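Local coordinates for protein 3-polyprenyl-4-hydroxybenzoate decarboxylase and related decarboxylases (Pelotomaculum thermopropionicum SI, PDB 6H6V) that catalyses, as a UbiD-family enzyme that uses prenylated flavin mononucleotide, the interconversion of 2-furoic acid and 2,5-furandicarboxylic acid, at residues I150-V155 with E252-F257; D159-L164 with V273-V278; G258-Y263 with N401-S406; V56-A61 with S293-L298. All coordinates share one frame; numbering follows the deposited sequence.

Interaction 1: I150-V155 with E252-F257; sequences IHRLQV and EVEGPF. With FMN (flavin mononucleotide), chain B.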
# COMPACT_ATOMS: atom_id res chain seq x y z
N ILE F 150 21.01 35.17 10.63
CA ILE F 150 20.90 35.21 12.08
C ILE F 150 21.41 33.89 12.65
O ILE F 150 21.07 32.83 12.13
CB ILE F 150 19.43 35.41 12.51
CG1 ILE F 150 18.90 36.75 11.98
CG2 ILE F 150 19.33 35.38 14.04
CD1 ILE F 150 17.44 37.00 12.26
N HIS F 151 22.21 33.96 13.70
CA HIS F 151 22.79 32.77 14.32
C HIS F 151 22.78 32.88 15.81
O HIS F 151 23.07 33.95 16.34
CB HIS F 151 24.24 32.58 13.87
CG HIS F 151 24.40 32.50 12.40
ND1 HIS F 151 24.55 31.30 11.74
CD2 HIS F 151 24.38 33.45 11.44
CE1 HIS F 151 24.62 31.52 10.44
NE2 HIS F 151 24.53 32.82 10.23
N ARG F 152 22.45 31.79 16.49
CA ARG F 152 22.48 31.78 17.95
C ARG F 152 23.93 31.89 18.43
O ARG F 152 24.86 31.33 17.82
CB ARG F 152 21.80 30.53 18.50
CG ARG F 152 22.58 29.23 18.38
CD ARG F 152 21.78 28.10 18.98
NE ARG F 152 22.55 26.87 19.00
CZ ARG F 152 22.09 25.66 18.69
NH1 ARG F 152 20.85 25.45 18.26
NH2 ARG F 152 22.93 24.63 18.76
N LEU F 153 24.13 32.64 19.51
CA LEU F 153 25.46 32.94 20.02
C LEU F 153 25.44 32.67 21.51
O LEU F 153 24.83 33.42 22.27
CB LEU F 153 25.84 34.38 19.73
CG LEU F 153 25.79 34.76 18.24
CD1 LEU F 153 25.67 36.25 18.05
CD2 LEU F 153 27.02 34.21 17.53
N GLN F 154 26.08 31.58 21.91
CA GLN F 154 26.29 31.27 23.31
C GLN F 154 27.38 32.18 23.87
O GLN F 154 28.45 32.30 23.27
CB GLN F 154 26.73 29.83 23.49
CG GLN F 154 26.64 29.36 24.93
CD GLN F 154 27.12 27.94 25.11
OE1 GLN F 154 27.36 27.20 24.14
NE2 GLN F 154 27.26 27.54 26.36
N VAL F 155 27.11 32.81 25.01
CA VAL F 155 28.13 33.57 25.72
C VAL F 155 29.00 32.57 26.50
O VAL F 155 28.53 31.99 27.48
CB VAL F 155 27.50 34.63 26.65
CG1 VAL F 155 28.59 35.42 27.36
CG2 VAL F 155 26.58 35.57 25.87
N GLU F 252 34.93 24.77 19.83
CA GLU F 252 34.60 24.61 21.25
C GLU F 252 33.14 24.20 21.36
O GLU F 252 32.31 24.54 20.52
CB GLU F 252 34.87 25.91 22.02
CG GLU F 252 36.35 26.30 22.03
CD GLU F 252 36.64 27.65 22.69
OE1 GLU F 252 35.73 28.31 23.23
OE2 GLU F 252 37.82 28.06 22.64
N VAL F 253 32.83 23.46 22.42
CA VAL F 253 31.50 22.90 22.63
C VAL F 253 30.46 24.02 22.78
O VAL F 253 30.58 24.87 23.66
CB VAL F 253 31.49 21.91 23.83
CG1 VAL F 253 30.07 21.53 24.24
CG2 VAL F 253 32.30 20.66 23.50
N GLU F 254 29.47 24.02 21.90
CA GLU F 254 28.35 24.96 21.93
C GLU F 254 27.08 24.17 22.17
O GLU F 254 26.92 23.07 21.63
CB GLU F 254 28.25 25.72 20.60
CG GLU F 254 27.17 26.80 20.54
CD GLU F 254 25.80 26.28 20.11
OE1 GLU F 254 24.77 26.88 20.51
OE2 GLU F 254 25.72 25.29 19.36
N GLY F 255 26.17 24.73 22.95
CA GLY F 255 24.90 24.08 23.25
C GLY F 255 24.98 23.11 24.40
O GLY F 255 26.04 22.95 24.99
N PRO F 256 23.87 22.43 24.73
CA PRO F 256 22.61 22.49 23.98
C PRO F 256 21.80 23.79 24.13
O PRO F 256 22.12 24.64 24.95
CB PRO F 256 21.82 21.31 24.56
CG PRO F 256 22.34 21.14 25.94
CD PRO F 256 23.74 21.70 26.00
N PHE F 257 20.75 23.91 23.32
CA PHE F 257 19.93 25.12 23.27
C PHE F 257 18.52 24.74 22.82
O PHE F 257 18.36 23.94 21.89
CB PHE F 257 20.55 26.08 22.27
CG PHE F 257 19.81 27.38 22.11
CD1 PHE F 257 19.83 28.33 23.12
CD2 PHE F 257 19.08 27.65 20.95
CE1 PHE F 257 19.15 29.53 22.98
CE2 PHE F 257 18.40 28.85 20.80
CZ PHE F 257 18.43 29.79 21.81
N1 FMN B . 20.89 29.49 11.36
C2 FMN B . 21.96 28.86 11.88
O2 FMN B . 22.76 28.30 11.09
N3 FMN B . 22.20 28.82 13.21
C4 FMN B . 21.40 29.41 14.11
O4 FMN B . 21.62 29.41 15.35
C4A FMN B . 20.22 30.10 13.58
N5 FMN B . 19.40 30.71 14.40
C5A FMN B . 18.33 31.35 13.94
C6 FMN B . 17.54 31.96 14.88
C7 FMN B . 16.42 32.65 14.48
C7M FMN B . 15.68 33.27 15.63
C8 FMN B . 16.05 32.74 13.01
C8M FMN B . 14.83 33.45 12.48
C9 FMN B . 16.87 32.12 12.08
C9A FMN B . 18.01 31.42 12.48
N10 FMN B . 18.90 30.78 11.59
C10 FMN B . 19.99 30.10 12.13
C1' FMN B . 18.67 30.70 10.15
C2' FMN B . 19.44 31.62 9.24
O2' FMN B . 19.67 32.93 9.77
C3' FMN B . 18.56 31.74 8.03
O3' FMN B . 18.13 30.47 7.58
C4' FMN B . 19.26 32.49 6.94
O4' FMN B . 18.24 32.63 5.92
C5' FMN B . 20.57 31.82 6.47
O5' FMN B . 20.77 32.11 5.07
P FMN B . 22.08 32.64 4.28
O1P FMN B . 23.14 31.69 4.77
O2P FMN B . 21.63 32.59 2.82
O3P FMN B . 22.30 34.06 4.72
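Arg152 and Glu254 meet beside the flavin, and with Glu259 they match the Glu-Arg-Glu network known from UbiD-family enzymes. The arginine grips the carboxylate side-on with two nitrogens. NE lies 2.7 Å from Glu254 OE1, which is somewhat tilted out of the guanidinium plane. Glu254 OE2 lies in the guanidinium plane and takes NH2 of Arg152 at 2.9 Å on its syn lone pair, and this bond is nearly straight at 170°. The torsion of Arg152 places CG between the backbone N and the carbonyl carbon (chi1 74°), and an extended chain then carries NE to the glutamate. Phe257 lies against the same side chain. Its CB sits over one face of the guanidinium, and its CD2 is 3.4 Å from Arg152 CD. Farther along the strand, Gln154 OE1 accepts the backbone N of Gly255 at 3.0 Å, with the donor above the amide carbonyl plane. The segment 150-155 also binds the cofactor through its backbone. Arg152 N donates to FMN O4 over 2.8 Å, and Ile150 both donates to and accepts from FMN O2'. Glu254 is held further by Tyr130 and Arg270, and Arg152 NH1 pairs with Glu259. One residue thus holds the flavin with its backbone and the glutamates with its guanidinium, which probably limits how far the guanidinium can turn beside the flavin.

Interaction 2: D159-L164 with V273-V278; sequences DRLGIL and VEVTAV. With FMN (flavin mononucleotide), chain B.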
# COMPACT_ATOMS: atom_id res chain seq x y z
N ASP F 159 34.75 38.06 26.26
CA ASP F 159 34.91 38.49 24.86
C ASP F 159 34.75 37.33 23.86
O ASP F 159 35.37 37.35 22.79
CB ASP F 159 36.29 39.20 24.69
CG ASP F 159 37.50 38.23 24.76
OD1 ASP F 159 37.39 37.15 25.38
OD2 ASP F 159 38.57 38.56 24.20
N ARG F 160 33.90 36.36 24.18
CA ARG F 160 33.89 35.06 23.45
C ARG F 160 32.49 34.45 23.31
O ARG F 160 31.76 34.30 24.30
CB ARG F 160 34.82 34.08 24.16
CG ARG F 160 35.48 33.04 23.26
CD ARG F 160 36.49 32.20 24.05
NE ARG F 160 37.21 31.23 23.22
CZ ARG F 160 38.20 31.52 22.36
NH1 ARG F 160 38.60 32.78 22.16
NH2 ARG F 160 38.78 30.54 21.67
N LEU F 161 32.13 34.10 22.08
CA LEU F 161 30.83 33.52 21.76
C LEU F 161 30.99 32.23 20.97
O LEU F 161 31.81 32.16 20.06
CB LEU F 161 30.00 34.49 20.93
CG LEU F 161 29.76 35.90 21.46
CD1 LEU F 161 29.20 36.77 20.33
CD2 LEU F 161 28.82 35.89 22.65
N GLY F 162 30.21 31.21 21.31
CA GLY F 162 30.06 30.02 20.46
C GLY F 162 28.96 30.27 19.44
O GLY F 162 27.96 30.94 19.75
N ILE F 163 29.12 29.76 18.23
CA ILE F 163 28.18 30.05 17.15
C ILE F 163 27.80 28.78 16.38
O ILE F 163 28.67 27.97 16.05
CB ILE F 163 28.73 31.13 16.19
CG1 ILE F 163 27.66 31.57 15.20
CG2 ILE F 163 29.94 30.62 15.43
CD1 ILE F 163 28.11 32.65 14.23
N LEU F 164 26.50 28.60 16.12
CA LEU F 164 26.02 27.54 15.22
C LEU F 164 25.95 28.11 13.82
O LEU F 164 25.21 29.05 13.56
CB LEU F 164 24.63 27.05 15.63
CG LEU F 164 24.00 26.00 14.71
CD1 LEU F 164 24.73 24.67 14.84
CD2 LEU F 164 22.52 25.84 15.00
N VAL F 273 33.51 32.90 18.08
CA VAL F 273 33.67 34.32 17.76
C VAL F 273 34.47 34.98 18.89
O VAL F 273 34.14 34.80 20.07
CB VAL F 273 32.30 35.04 17.63
CG1 VAL F 273 32.47 36.50 17.24
CG2 VAL F 273 31.41 34.34 16.61
N GLU F 274 35.51 35.73 18.53
CA GLU F 274 36.24 36.59 19.47
C GLU F 274 35.79 38.01 19.21
O GLU F 274 35.92 38.48 18.08
CB GLU F 274 37.75 36.45 19.23
CG GLU F 274 38.64 37.01 20.34
CD GLU F 274 40.10 37.05 19.98
OE1 GLU F 274 40.48 37.92 19.17
OE2 GLU F 274 40.86 36.21 20.50
N VAL F 275 35.28 38.71 20.22
CA VAL F 275 34.74 40.05 19.97
C VAL F 275 35.85 41.09 20.21
O VAL F 275 36.53 41.08 21.25
CB VAL F 275 33.39 40.37 20.70
CG1 VAL F 275 32.77 39.15 21.38
CG2 VAL F 275 33.48 41.53 21.68
N THR F 276 36.03 41.97 19.22
CA THR F 276 37.07 42.98 19.20
C THR F 276 36.56 44.38 19.55
O THR F 276 37.37 45.27 19.84
CB THR F 276 37.74 43.04 17.81
OG1 THR F 276 36.75 43.31 16.81
CG2 THR F 276 38.40 41.71 17.49
N ALA F 277 35.25 44.60 19.52
CA ALA F 277 34.66 45.86 19.96
C ALA F 277 33.16 45.74 20.14
O ALA F 277 32.52 44.86 19.56
CB ALA F 277 34.94 46.96 18.96
N VAL F 278 32.60 46.65 20.93
CA VAL F 278 31.16 46.77 21.10
C VAL F 278 30.82 48.24 20.97
O VAL F 278 31.48 49.07 21.59
CB VAL F 278 30.72 46.32 22.50
CG1 VAL F 278 29.23 46.57 22.70
CG2 VAL F 278 31.07 44.86 22.73
N1 FMN B . 20.89 29.49 11.36
C2 FMN B . 21.96 28.86 11.88
O2 FMN B . 22.76 28.30 11.09
N3 FMN B . 22.20 28.82 13.21
C4 FMN B . 21.40 29.41 14.11
O4 FMN B . 21.62 29.41 15.35
C4A FMN B . 20.22 30.10 13.58
N5 FMN B . 19.40 30.71 14.40
C5A FMN B . 18.33 31.35 13.94
C6 FMN B . 17.54 31.96 14.88
C7 FMN B . 16.42 32.65 14.48
C7M FMN B . 15.68 33.27 15.63
C8 FMN B . 16.05 32.74 13.01
C8M FMN B . 14.83 33.45 12.48
C9 FMN B . 16.87 32.12 12.08
C9A FMN B . 18.01 31.42 12.48
N10 FMN B . 18.90 30.78 11.59
C10 FMN B . 19.99 30.10 12.13
C1' FMN B . 18.67 30.70 10.15
C2' FMN B . 19.44 31.62 9.24
O2' FMN B . 19.67 32.93 9.77
C3' FMN B . 18.56 31.74 8.03
O3' FMN B . 18.13 30.47 7.58
C4' FMN B . 19.26 32.49 6.94
O4' FMN B . 18.24 32.63 5.92
C5' FMN B . 20.57 31.82 6.47
O5' FMN B . 20.77 32.11 5.07
P FMN B . 22.08 32.64 4.28
O1P FMN B . 23.14 31.69 4.77
O2P FMN B . 21.63 32.59 2.82
O3P FMN B . 22.30 34.06 4.72
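Val273 packs on Leu161 across two antiparallel strands. Its CB lies 4.1 Å from Leu161 CB, and it also rests near the carbonyl O of Leu161. The CG2 branch stands anti to the carbonyl carbon and beside the backbone N. From there it reaches on to Ile163, whose CG2 is 4.2 Å from Val273 CG2. Leu161 and Val273 form a hydrogen-bonded pair. Val273 N donates to Leu161 O at 2.7 Å, and Leu161 N returns a bond to Val273 O at 2.9 Å. Two residues on, Val275 N donates to Asp159 O. The Arg160 and Glu274 side chains lie on the other face of the sheet, as a non-hydrogen-bonded pair. Arg160 NH1 is 4.4 Å from Glu274 OE2, too long for a salt bridge, and the guanidinium pairs instead with Glu252. Leu161 and Val275 are backed by Leu113 of helix 113-116. Beyond the strand, Leu164 O takes a weak bond from FMN N3. Thr276 and Ala277 both face Glu243, a classic beta bulge. This antiparallel pairing, with a flavin at the strand's end, belongs to the split-barrel FMN-binding domain of UbiD enzymes.

Interaction 3: G258-Y263 with N401-S406; sequences GEYPRY and NRLDPS
Leu403 pushes one methyl, CD2, into the turn 259-262, and this is the tight part of the contact. That carbon lies 3.7 Å from Glu259 CB and 3.8 Å from Tyr260 CE2, with the Pro261 ring beside it. A second close fit joins Pro405 and Tyr263. Pro405 CG sits over the centre of the Tyr263 ring, 3.8 Å from its centroid, a CH-pi contact. Residues 259-262 form a type I beta turn, and on the other side Asp404 OD1 closes an Asx turn with Ser406 N. The contact brings a loop of the FMN-binding domain against a loop of the C-terminal domain, next to a second subunit, where Thr384 of that subunit bonds Tyr263 OH. The side of Tyr260 and Asn401 is partly exposed and rests on one hydrogen bond between the segments. There Asn401 ND2 donates to Tyr260 OH at 2.8 Å, the hydroxyl lying somewhat out of the amide plane. A leucine in place of Tyr260 would probably leave Asn401 ND2 without this acceptor and open a gap beside Leu403 CD2. The end of Glu259 leads away from Leu403, toward Arg152: OE2 accepts Tyr260 N through its anti lone pair, while OE1 pairs with Arg152.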
# COMPACT_ATOMS: atom_id res chain seq x y z
N GLY F 258 17.51 25.29 23.48
CA GLY F 258 16.12 25.05 23.09
C GLY F 258 15.86 25.75 21.76
O GLY F 258 16.08 26.96 21.62
N GLU F 259 15.39 24.98 20.77
CA GLU F 259 15.27 25.46 19.40
C GLU F 259 13.82 25.58 18.90
O GLU F 259 12.87 25.29 19.63
CB GLU F 259 16.11 24.56 18.47
CG GLU F 259 17.52 25.08 18.19
CD GLU F 259 17.57 26.47 17.53
OE1 GLU F 259 18.70 27.05 17.48
OE2 GLU F 259 16.52 27.00 17.06
N TYR F 260 13.66 26.03 17.65
CA TYR F 260 12.35 26.30 17.05
C TYR F 260 11.27 25.21 17.19
O TYR F 260 10.09 25.55 17.33
CB TYR F 260 12.50 26.71 15.57
CG TYR F 260 13.01 25.60 14.67
CD1 TYR F 260 12.13 24.61 14.17
CD2 TYR F 260 14.36 25.51 14.33
CE1 TYR F 260 12.60 23.58 13.38
CE2 TYR F 260 14.84 24.49 13.54
CZ TYR F 260 13.96 23.51 13.06
OH TYR F 260 14.44 22.49 12.27
N PRO F 261 11.65 23.90 17.17
CA PRO F 261 10.59 22.91 17.23
C PRO F 261 10.22 22.45 18.64
O PRO F 261 9.61 21.40 18.80
CB PRO F 261 11.19 21.75 16.43
CG PRO F 261 12.63 21.79 16.78
CD PRO F 261 12.97 23.24 17.10
N ARG F 262 10.56 23.25 19.65
CA ARG F 262 10.32 22.93 21.04
C ARG F 262 11.11 21.67 21.47
O ARG F 262 10.68 20.96 22.36
CB ARG F 262 8.80 22.87 21.37
CG ARG F 262 8.11 24.25 21.32
CD ARG F 262 6.57 24.26 21.32
NE ARG F 262 6.04 25.15 20.25
CZ ARG F 262 4.81 25.10 19.70
NH1 ARG F 262 3.87 24.24 20.13
NH2 ARG F 262 4.50 25.95 18.71
N TYR F 263 12.27 21.41 20.86
CA TYR F 263 13.23 20.39 21.33
C TYR F 263 14.63 21.00 21.45
O TYR F 263 14.89 22.08 20.93
CB TYR F 263 13.31 19.19 20.40
CG TYR F 263 12.00 18.44 20.25
CD1 TYR F 263 11.58 17.51 21.20
CD2 TYR F 263 11.17 18.67 19.15
CE1 TYR F 263 10.39 16.82 21.05
CE2 TYR F 263 9.97 18.00 19.01
CZ TYR F 263 9.58 17.06 19.95
OH TYR F 263 8.40 16.39 19.80
N ASN F 401 14.68 16.47 8.05
CA ASN F 401 15.30 17.48 8.90
C ASN F 401 15.94 16.78 10.09
O ASN F 401 15.32 15.92 10.69
CB ASN F 401 14.19 18.40 9.39
CG ASN F 401 14.71 19.68 9.98
OD1 ASN F 401 15.41 20.44 9.30
ND2 ASN F 401 14.37 19.93 11.24
N ARG F 402 17.18 17.13 10.43
CA ARG F 402 17.87 16.42 11.53
C ARG F 402 17.26 16.69 12.90
O ARG F 402 17.26 15.81 13.75
CB ARG F 402 19.36 16.77 11.57
CG ARG F 402 20.14 16.04 10.50
CD ARG F 402 21.65 16.27 10.63
NE ARG F 402 22.35 15.54 9.58
CZ ARG F 402 22.57 14.22 9.57
NH1 ARG F 402 22.17 13.44 10.57
NH2 ARG F 402 23.21 13.68 8.53
N LEU F 403 16.70 17.89 13.08
CA LEU F 403 16.19 18.32 14.37
C LEU F 403 14.81 17.74 14.71
O LEU F 403 14.44 17.70 15.88
CB LEU F 403 16.18 19.86 14.46
CG LEU F 403 16.69 20.43 15.78
CD1 LEU F 403 18.18 20.16 15.98
CD2 LEU F 403 16.40 21.93 15.84
N ASP F 404 14.04 17.33 13.70
CA ASP F 404 12.84 16.52 13.89
C ASP F 404 13.29 15.19 14.50
O ASP F 404 13.97 14.40 13.85
CB ASP F 404 12.09 16.35 12.53
CG ASP F 404 11.08 15.17 12.50
OD1 ASP F 404 10.61 14.70 13.57
OD2 ASP F 404 10.75 14.73 11.36
N PRO F 405 12.94 14.95 15.77
CA PRO F 405 13.44 13.76 16.45
C PRO F 405 12.80 12.45 16.01
O PRO F 405 13.33 11.38 16.31
CB PRO F 405 13.13 14.05 17.91
CG PRO F 405 11.93 14.91 17.87
CD PRO F 405 12.01 15.72 16.60
N SER F 406 11.68 12.51 15.30
CA SER F 406 11.11 11.31 14.69
C SER F 406 11.88 10.86 13.47
O SER F 406 11.68 9.74 12.99
CB SER F 406 9.64 11.54 14.30
OG SER F 406 9.56 12.43 13.20

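Interaction 4: V56-A61 with S293-L298; sequences VVTGLA and SREHLL. With FMN (flavin mononucleotide), chain B.
Glu295 supplies the polar bonds of this contact, reaching from the first turn of a helix to the backbone of Gly59 and Leu60. Its OE1 accepts Gly59 N at 3.0 Å, and its OE2 accepts Leu60 N at 3.0 Å. Both donors come from above the carboxylate plane, 52° and 66° out of it. CG stands anti to the backbone N (chi1 -176°) and the chain beyond is extended, which brings the carboxylate straight out to the turn. OE2 has a further partner in His287 NE2, so several donors satisfy this buried acid. An alanine at Glu295 would probably leave the N-H groups of Gly59 and Leu60, and the His287 ring, without their acceptor. A softer contact comes from the backbone, where Glu295 CA points its hydrogen at Ala61 O over 3.4 Å.

Strand 56-58 belongs to a mixed sheet that also contains strand 286-287, and helix 294-315 is the long helix leading to the C-terminal domain. Ser293 is its N-cap. The serine OG takes a weak bond from His296 N, 3.3 Å away, and also bonds Ile290 O.

No apolar side-chain pair joins the two segments; Leu60 CB and CG lie beside the carboxylate oxygen OE2 of Glu295, and Leu60 packs on helix 5-14. On another side of the helix, His296 comes obliquely against the dimethylbenzene end of the flavin, with CD2 and NE2 near the methyl C7M. At the subunit interface, Arg294 forms a salt bridge with Glu376 of a second subunit.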
# COMPACT_ATOMS: atom_id res chain seq x y z
N VAL F 56 15.18 45.32 28.23
CA VAL F 56 15.06 44.27 27.23
C VAL F 56 13.71 44.38 26.55
O VAL F 56 12.70 44.67 27.19
CB VAL F 56 15.21 42.88 27.88
CG1 VAL F 56 14.82 41.78 26.90
CG2 VAL F 56 16.64 42.68 28.35
N VAL F 57 13.68 44.14 25.25
CA VAL F 57 12.43 44.10 24.52
C VAL F 57 12.29 42.74 23.85
O VAL F 57 13.29 42.11 23.53
CB VAL F 57 12.34 45.26 23.51
CG1 VAL F 57 13.36 45.13 22.38
CG2 VAL F 57 10.93 45.38 22.95
N THR F 58 11.06 42.29 23.67
CA THR F 58 10.80 41.02 23.00
C THR F 58 9.44 41.03 22.32
O THR F 58 8.51 41.68 22.79
CB THR F 58 10.87 39.83 23.99
OG1 THR F 58 11.06 38.62 23.24
CG2 THR F 58 9.60 39.68 24.84
N GLY F 59 9.33 40.29 21.23
CA GLY F 59 8.07 40.16 20.51
C GLY F 59 7.72 41.37 19.66
O GLY F 59 6.56 41.78 19.62
N LEU F 60 8.72 41.90 18.95
CA LEU F 60 8.53 43.02 18.00
C LEU F 60 7.45 42.78 16.96
O LEU F 60 6.82 43.73 16.51
CB LEU F 60 9.83 43.30 17.23
CG LEU F 60 11.07 43.69 18.02
CD1 LEU F 60 12.17 44.09 17.04
CD2 LEU F 60 10.78 44.83 18.97
N ALA F 61 7.28 41.52 16.55
CA ALA F 61 6.17 41.15 15.68
C ALA F 61 5.78 39.70 15.91
O ALA F 61 6.55 38.79 15.60
CB ALA F 61 6.54 41.36 14.23
N SER F 293 8.93 31.13 20.00
CA SER F 293 7.90 32.17 20.01
C SER F 293 7.45 32.43 18.60
O SER F 293 8.10 32.05 17.63
CB SER F 293 8.42 33.48 20.63
OG SER F 293 9.38 34.10 19.80
N ARG F 294 6.34 33.12 18.50
CA ARG F 294 5.74 33.47 17.22
C ARG F 294 6.68 34.38 16.41
O ARG F 294 6.76 34.24 15.19
CB ARG F 294 4.42 34.19 17.47
CG ARG F 294 3.26 33.58 16.76
CD ARG F 294 2.94 32.18 17.29
NE ARG F 294 1.60 31.89 16.85
CZ ARG F 294 0.88 30.85 17.22
NH1 ARG F 294 1.39 29.93 18.00
NH2 ARG F 294 -0.36 30.74 16.76
N GLU F 295 7.36 35.29 17.09
CA GLU F 295 8.39 36.13 16.49
C GLU F 295 9.45 35.26 15.80
O GLU F 295 9.75 35.47 14.62
CB GLU F 295 9.04 37.01 17.57
CG GLU F 295 10.08 38.00 17.06
CD GLU F 295 10.62 38.94 18.15
OE1 GLU F 295 10.84 38.48 19.31
OE2 GLU F 295 10.85 40.13 17.84
N HIS F 296 9.97 34.29 16.54
CA HIS F 296 10.94 33.34 16.02
C HIS F 296 10.42 32.56 14.82
O HIS F 296 11.07 32.49 13.78
CB HIS F 296 11.36 32.35 17.11
CG HIS F 296 12.49 31.45 16.72
ND1 HIS F 296 12.94 30.44 17.54
CD2 HIS F 296 13.24 31.37 15.60
CE1 HIS F 296 13.93 29.80 16.96
NE2 HIS F 296 14.14 30.35 15.78
N LEU F 297 9.24 31.98 14.97
CA LEU F 297 8.69 31.12 13.94
C LEU F 297 8.32 31.88 12.68
O LEU F 297 8.63 31.45 11.59
CB LEU F 297 7.51 30.31 14.48
CG LEU F 297 7.88 29.32 15.60
CD1 LEU F 297 6.64 28.66 16.19
CD2 LEU F 297 8.85 28.25 15.13
N LEU F 298 7.67 33.03 12.82
CA LEU F 298 7.23 33.79 11.66
C LEU F 298 8.34 34.44 10.85
O LEU F 298 8.15 34.69 9.66
CB LEU F 298 6.20 34.83 12.06
CG LEU F 298 4.87 34.26 12.53
CD1 LEU F 298 4.01 35.45 12.94
CD2 LEU F 298 4.19 33.44 11.43
N1 FMN B . 20.89 29.49 11.36
C2 FMN B . 21.96 28.86 11.88
O2 FMN B . 22.76 28.30 11.09
N3 FMN B . 22.20 28.82 13.21
C4 FMN B . 21.40 29.41 14.11
O4 FMN B . 21.62 29.41 15.35
C4A FMN B . 20.22 30.10 13.58
N5 FMN B . 19.40 30.71 14.40
C5A FMN B . 18.33 31.35 13.94
C6 FMN B . 17.54 31.96 14.88
C7 FMN B . 16.42 32.65 14.48
C7M FMN B . 15.68 33.27 15.63
C8 FMN B . 16.05 32.74 13.01
C8M FMN B . 14.83 33.45 12.48
C9 FMN B . 16.87 32.12 12.08
C9A FMN B . 18.01 31.42 12.48
N10 FMN B . 18.90 30.78 11.59
C10 FMN B . 19.99 30.10 12.13
C1' FMN B . 18.67 30.70 10.15
C2' FMN B . 19.44 31.62 9.24
O2' FMN B . 19.67 32.93 9.77
C3' FMN B . 18.56 31.74 8.03
O3' FMN B . 18.13 30.47 7.58
C4' FMN B . 19.26 32.49 6.94
O4' FMN B . 18.24 32.63 5.92
C5' FMN B . 20.57 31.82 6.47
O5' FMN B . 20.77 32.11 5.07
P FMN B . 22.08 32.64 4.28
O1P FMN B . 23.14 31.69 4.77
O2P FMN B . 21.63 32.59 2.82
O3P FMN B . 22.30 34.06 4.72

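Interactions 1 and 2 belong to one sheet: strands 146-157 and 160-163 are neighbours in it, as are 252-258 and 264-280. Interaction 1 is buried and ionic, whereas interaction 2 is only partly buried and relies on backbone bonds and apolar side chains. Interaction 3 is also partly buried, but it joins loops of two domains near a second subunit. It touches interaction 1 through Glu259 and interaction 4 through packing of Tyr260 on His296. Interaction 4 is buried, nearest the centre of the chain, and ties helix 294-315 to the N-terminal region. Interactions 1 and 2 both reach the pyrimidine end of the flavin, interaction 1 also the ribityl O2', and interaction 4 the dimethylbenzene end.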